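Local coordinates for protein glucokinase (Leishmania braziliensis MHOM/BR/75/M2904, PDB 6EDI) that probably phosphorylates D-glucose with ATP, as a dimeric glucokinase of the actin-like ATPase superfamily, here in an open conformation, at residues T199-G211 against F341-V353. Residues are numbered along the deposited sequence; the frame is centred on the assembly and turned at random.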
loop_
_atom_site.group_PDB
_atom_site.type_symbol
_atom_site.label_atom_id
_atom_site.label_comp_id
_atom_site.label_asym_id
_atom_site.label_seq_id
_atom_site.Cartn_x
_atom_site.Cartn_y
_atom_site.Cartn_z
ATOM N N THR A 199 12.700 -1.619 17.940
ATOM C CA THR A 199 12.618 -2.318 16.664
ATOM C C THR A 199 11.343 -1.813 16.017
ATOM O O THR A 199 10.487 -1.262 16.720
ATOM C CB THR A 199 12.512 -3.839 16.893
ATOM O OG1 THR A 199 12.267 -4.507 15.648
ATOM C CG2 THR A 199 11.391 -4.144 17.872
ATOM N N ILE A 200 11.205 -1.942 14.698
ATOM C CA ILE A 200 9.890 -1.689 14.094
ATOM C C ILE A 200 9.009 -2.898 14.367
ATOM O O ILE A 200 7.784 -2.802 14.393
ATOM C CB ILE A 200 9.940 -1.438 12.572
ATOM C CG1 ILE A 200 10.631 -2.591 11.839
ATOM C CG2 ILE A 200 10.634 -0.110 12.264
ATOM C CD1 ILE A 200 10.361 -2.581 10.331
ATOM N N GLY A 201 9.646 -4.043 14.585
ATOM C CA GLY A 201 8.913 -5.260 14.902
ATOM C C GLY A 201 8.337 -5.955 13.684
ATOM O O GLY A 201 8.534 -5.507 12.554
ATOM N N ARG A 202 7.638 -7.068 13.914
ATOM C CA ARG A 202 7.031 -7.845 12.831
ATOM C C ARG A 202 5.622 -7.361 12.489
ATOM O O ARG A 202 4.615 -7.955 12.905
ATOM C CB ARG A 202 6.993 -9.332 13.184
ATOM C CG ARG A 202 8.360 -9.906 13.481
ATOM C CD ARG A 202 8.672 -11.081 12.580
ATOM N NE ARG A 202 10.066 -11.488 12.715
ATOM C CZ ARG A 202 10.462 -12.623 13.270
ATOM N NH1 ARG A 202 9.566 -13.492 13.723
ATOM N NH2 ARG A 202 11.757 -12.898 13.353
ATOM N N GLY A 203 5.567 -6.280 11.719
ATOM C CA GLY A 203 4.315 -5.710 11.265
ATOM C C GLY A 203 4.603 -4.581 10.301
ATOM O O GLY A 203 5.770 -4.273 10.014
ATOM N N ARG A 204 3.556 -3.957 9.782
ATOM C CA ARG A 204 3.775 -2.880 8.835
ATOM C C ARG A 204 4.321 -1.657 9.527
ATOM O O ARG A 204 3.945 -1.332 10.658
ATOM C CB ARG A 204 2.489 -2.489 8.109
ATOM C CG ARG A 204 2.090 -3.427 6.985
ATOM C CD ARG A 204 0.711 -3.066 6.456
ATOM N NE ARG A 204 0.334 -3.913 5.329
ATOM C CZ ARG A 204 -0.866 -3.883 4.773
ATOM N NH1 ARG A 204 -1.768 -3.036 5.247
ATOM N NH2 ARG A 204 -1.152 -4.671 3.743
ATOM N N CYS A 205 5.196 -0.966 8.812
ATOM C CA CYS A 205 5.687 0.331 9.232
ATOM C C CYS A 205 5.344 1.355 8.141
ATOM O O CYS A 205 5.809 1.252 7.001
ATOM C CB CYS A 205 7.195 0.257 9.460
ATOM S SG CYS A 205 7.916 1.830 9.886
ATOM N N MET A 206 4.522 2.336 8.484
ATOM C CA MET A 206 4.194 3.419 7.562
ATOM C C MET A 206 5.190 4.557 7.754
ATOM O O MET A 206 5.378 5.050 8.870
ATOM C CB MET A 206 2.751 3.898 7.785
ATOM C CG MET A 206 2.356 5.072 6.910
ATOM S SD MET A 206 2.290 4.618 5.174
ATOM C CE MET A 206 2.636 6.217 4.447
ATOM N N VAL A 207 5.841 4.955 6.666
ATOM C CA VAL A 207 6.903 5.966 6.745
ATOM C C VAL A 207 6.478 7.241 6.033
ATOM O O VAL A 207 6.083 7.199 4.863
ATOM C CB VAL A 207 8.186 5.462 6.109
ATOM C CG1 VAL A 207 9.293 6.480 6.270
ATOM C CG2 VAL A 207 8.587 4.104 6.722
ATOM N N VAL A 208 6.545 8.364 6.746
ATOM C CA VAL A 208 6.266 9.680 6.167
ATOM C C VAL A 208 7.458 10.600 6.448
ATOM O O VAL A 208 8.039 10.510 7.520
ATOM C CB VAL A 208 4.969 10.262 6.761
ATOM C CG1 VAL A 208 4.769 11.695 6.321
ATOM C CG2 VAL A 208 3.791 9.428 6.323
ATOM N N ALA A 209 7.831 11.456 5.491
ATOM C CA ALA A 209 9.008 12.333 5.646
ATOM C C ALA A 209 8.730 13.728 5.119
ATOM O O ALA A 209 8.797 13.974 3.908
ATOM C CB ALA A 209 10.209 11.751 4.946
ATOM N N PRO A 210 8.418 14.659 6.021
ATOM C CA PRO A 210 8.141 16.009 5.516
ATOM C C PRO A 210 9.417 16.775 5.213
ATOM O O PRO A 210 10.463 16.489 5.789
ATOM C CB PRO A 210 7.382 16.672 6.677
ATOM C CG PRO A 210 7.786 15.902 7.905
ATOM C CD PRO A 210 8.083 14.499 7.450
ATOM N N GLY A 211 9.311 17.731 4.294
ATOM C CA GLY A 211 10.421 18.565 3.868
ATOM C C GLY A 211 9.927 19.530 2.807
ATOM O O GLY A 211 8.890 20.168 2.989
ATOM N N PHE A 341 -3.676 1.427 6.175
ATOM C CA PHE A 341 -2.691 0.361 6.249
ATOM C C PHE A 341 -2.655 -0.427 7.569
ATOM O O PHE A 341 -1.968 -1.476 7.664
ATOM C CB PHE A 341 -1.308 0.977 5.995
ATOM C CG PHE A 341 -1.169 1.617 4.648
ATOM C CD1 PHE A 341 -1.352 0.865 3.494
ATOM C CD2 PHE A 341 -0.814 2.967 4.531
ATOM C CE1 PHE A 341 -1.194 1.428 2.232
ATOM C CE2 PHE A 341 -0.660 3.560 3.270
ATOM C CZ PHE A 341 -0.860 2.794 2.114
ATOM N N LEU A 342 -3.362 0.081 8.585
ATOM C CA LEU A 342 -3.328 -0.484 9.960
ATOM C C LEU A 342 -1.922 -0.951 10.389
ATOM O O LEU A 342 -1.702 -2.123 10.708
ATOM C CB LEU A 342 -4.391 -1.583 10.151
ATOM C CG LEU A 342 -5.843 -1.147 9.994
ATOM C CD1 LEU A 342 -6.805 -2.350 10.057
ATOM C CD2 LEU A 342 -6.227 -0.116 11.058
ATOM N N PRO A 343 -0.954 -0.014 10.410
ATOM C CA PRO A 343 0.442 -0.369 10.643
ATOM C C PRO A 343 0.726 -0.637 12.113
ATOM O O PRO A 343 0.064 -0.077 12.982
ATOM C CB PRO A 343 1.208 0.891 10.167
ATOM C CG PRO A 343 0.243 2.026 10.404
ATOM C CD PRO A 343 -1.125 1.420 10.106
ATOM N N LEU A 344 1.710 -1.491 12.380
ATOM C CA LEU A 344 2.227 -1.677 13.737
ATOM C C LEU A 344 2.881 -0.381 14.204
ATOM O O LEU A 344 2.721 0.053 15.352
ATOM C CB LEU A 344 3.268 -2.813 13.749
ATOM C CG LEU A 344 3.879 -3.243 15.084
ATOM C CD1 LEU A 344 2.785 -3.491 16.127
ATOM C CD2 LEU A 344 4.808 -4.466 14.922
ATOM N N THR A 345 3.625 0.233 13.294
ATOM C CA THR A 345 4.340 1.455 13.611
ATOM C C THR A 345 4.133 2.488 12.523
ATOM O O THR A 345 3.840 2.164 11.361
ATOM C CB THR A 345 5.850 1.213 13.768
ATOM O OG1 THR A 345 6.373 0.704 12.537
ATOM C CG2 THR A 345 6.141 0.226 14.910
ATOM N N CYS A 346 4.290 3.743 12.899
ATOM C CA CYS A 346 4.348 4.808 11.920
ATOM C C CYS A 346 5.551 5.648 12.282
ATOM O O CYS A 346 5.723 6.015 13.442
ATOM C CB CYS A 346 3.090 5.662 11.957
ATOM S SG CYS A 346 3.173 7.122 10.918
ATOM N N VAL A 347 6.386 5.920 11.287
ATOM C CA VAL A 347 7.632 6.648 11.499
ATOM C C VAL A 347 7.600 8.003 10.809
ATOM O O VAL A 347 7.314 8.106 9.609
ATOM C CB VAL A 347 8.822 5.862 10.959
ATOM C CG1 VAL A 347 10.069 6.763 10.911
ATOM C CG2 VAL A 347 9.071 4.618 11.798
ATOM N N LEU A 348 7.910 9.050 11.569
ATOM C CA LEU A 348 8.018 10.388 11.003
ATOM C C LEU A 348 9.502 10.687 10.907
ATOM O O LEU A 348 10.206 10.654 11.920
ATOM C CB LEU A 348 7.316 11.418 11.898
ATOM C CG LEU A 348 5.790 11.563 11.882
ATOM C CD1 LEU A 348 5.109 10.270 12.224
ATOM C CD2 LEU A 348 5.338 12.680 12.852
ATOM N N MET A 349 9.992 10.960 9.701
ATOM C CA MET A 349 11.438 11.094 9.530
ATOM C C MET A 349 11.873 12.187 8.557
ATOM O O MET A 349 11.050 12.965 8.056
ATOM C CB MET A 349 12.031 9.734 9.149
ATOM C CG MET A 349 11.819 9.309 7.703
ATOM S SD MET A 349 12.465 7.636 7.447
ATOM C CE MET A 349 12.901 7.653 5.726
ATOM N N GLY A 350 13.178 12.276 8.319
ATOM C CA GLY A 350 13.714 13.322 7.460
ATOM C C GLY A 350 14.399 14.442 8.233
ATOM O O GLY A 350 14.183 14.596 9.444
ATOM N N ASP A 351 15.214 15.219 7.526
ATOM C CA ASP A 351 15.985 16.317 8.130
ATOM C C ASP A 351 15.120 17.325 8.904
ATOM O O ASP A 351 15.475 17.732 10.017
ATOM C CB ASP A 351 16.799 17.051 7.053
ATOM C CG ASP A 351 17.739 16.136 6.298
ATOM O OD1 ASP A 351 18.379 15.269 6.933
ATOM O OD2 ASP A 351 17.841 16.287 5.059
ATOM N N ASN A 352 13.988 17.715 8.320
ATOM C CA ASN A 352 13.059 18.617 8.989
ATOM C C ASN A 352 12.518 18.098 10.306
ATOM O O ASN A 352 12.422 18.845 11.266
ATOM C CB ASN A 352 11.908 19.025 8.071
ATOM C CG ASN A 352 12.266 20.207 7.184
ATOM O OD1 ASN A 352 11.919 20.235 6.004
ATOM N ND2 ASN A 352 12.970 21.195 7.752
ATOM N N VAL A 353 12.167 16.819 10.365
ATOM C CA VAL A 353 11.664 16.274 11.613
ATOM C C VAL A 353 12.759 16.262 12.665
ATOM O O VAL A 353 12.509 16.573 13.833
ATOM C CB VAL A 353 11.034 14.890 11.411
ATOM C CG1 VAL A 353 10.986 14.096 12.723
ATOM C CG2 VAL A 353 9.653 15.080 10.845
HETATM O O HOH W 1 6.407 -1.977 12.197
HETATM O O HOH W 2 13.313 17.178 5.628
#
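Strands 205-210 and 345-348 run parallel, 17° apart in direction, and are laced by a ladder in which T345 N donates to R204 O, M206 N to T345 O, V347 N to M206 O, V208 N to V347 O and M349 N to V208 O. C205, V207, T345 and V347 lie on one face, where C205 SG, anti to its own backbone N (chi1 177°), rests against V347 CG2 at 3.6 Å. T345 OG1 comes to 3.2 Å from C205 CB. That hydroxyl hydrogen-bonds water 1, which lies within donating reach of I200 O and, weakly, R204 O; these share its protons with other acceptors. Farther along, V207 CG1 lies 3.6 Å from M349 SD, on the side covered by helix 157-170.

The other face carries M206, V208, C346 and L348, of which M206, V208 and L348 pack on helix 317-341. M206 bends at chi2 (67°), bringing SD to 3.6 Å from F341 CD2 in an oblique Met-aromatic contact. R204 extends beside the end of that helix, and its NH1 donates to F341 O at 2.9 Å, with the acceptor near the guanidinium plane. H220 bonds NE, while A232 O of the second subunit takes NH2, which probably holds the group's rotation at the dimer contact.

At the end of strand 205-210, P210 CG packs 3.6 Å from V353 CG2, and water 2 links P210 O to N352 N in the first turn of helix 351-355. Strand 345-348 is joined to that helix through G350 at its N-cap. The two strands are the middle pair of a mixed six-stranded sheet, with 389-393 continuing the parallel part beyond 345-348 and helices on both faces, as in the larger domain of the actin-like ATPase fold of glucokinases.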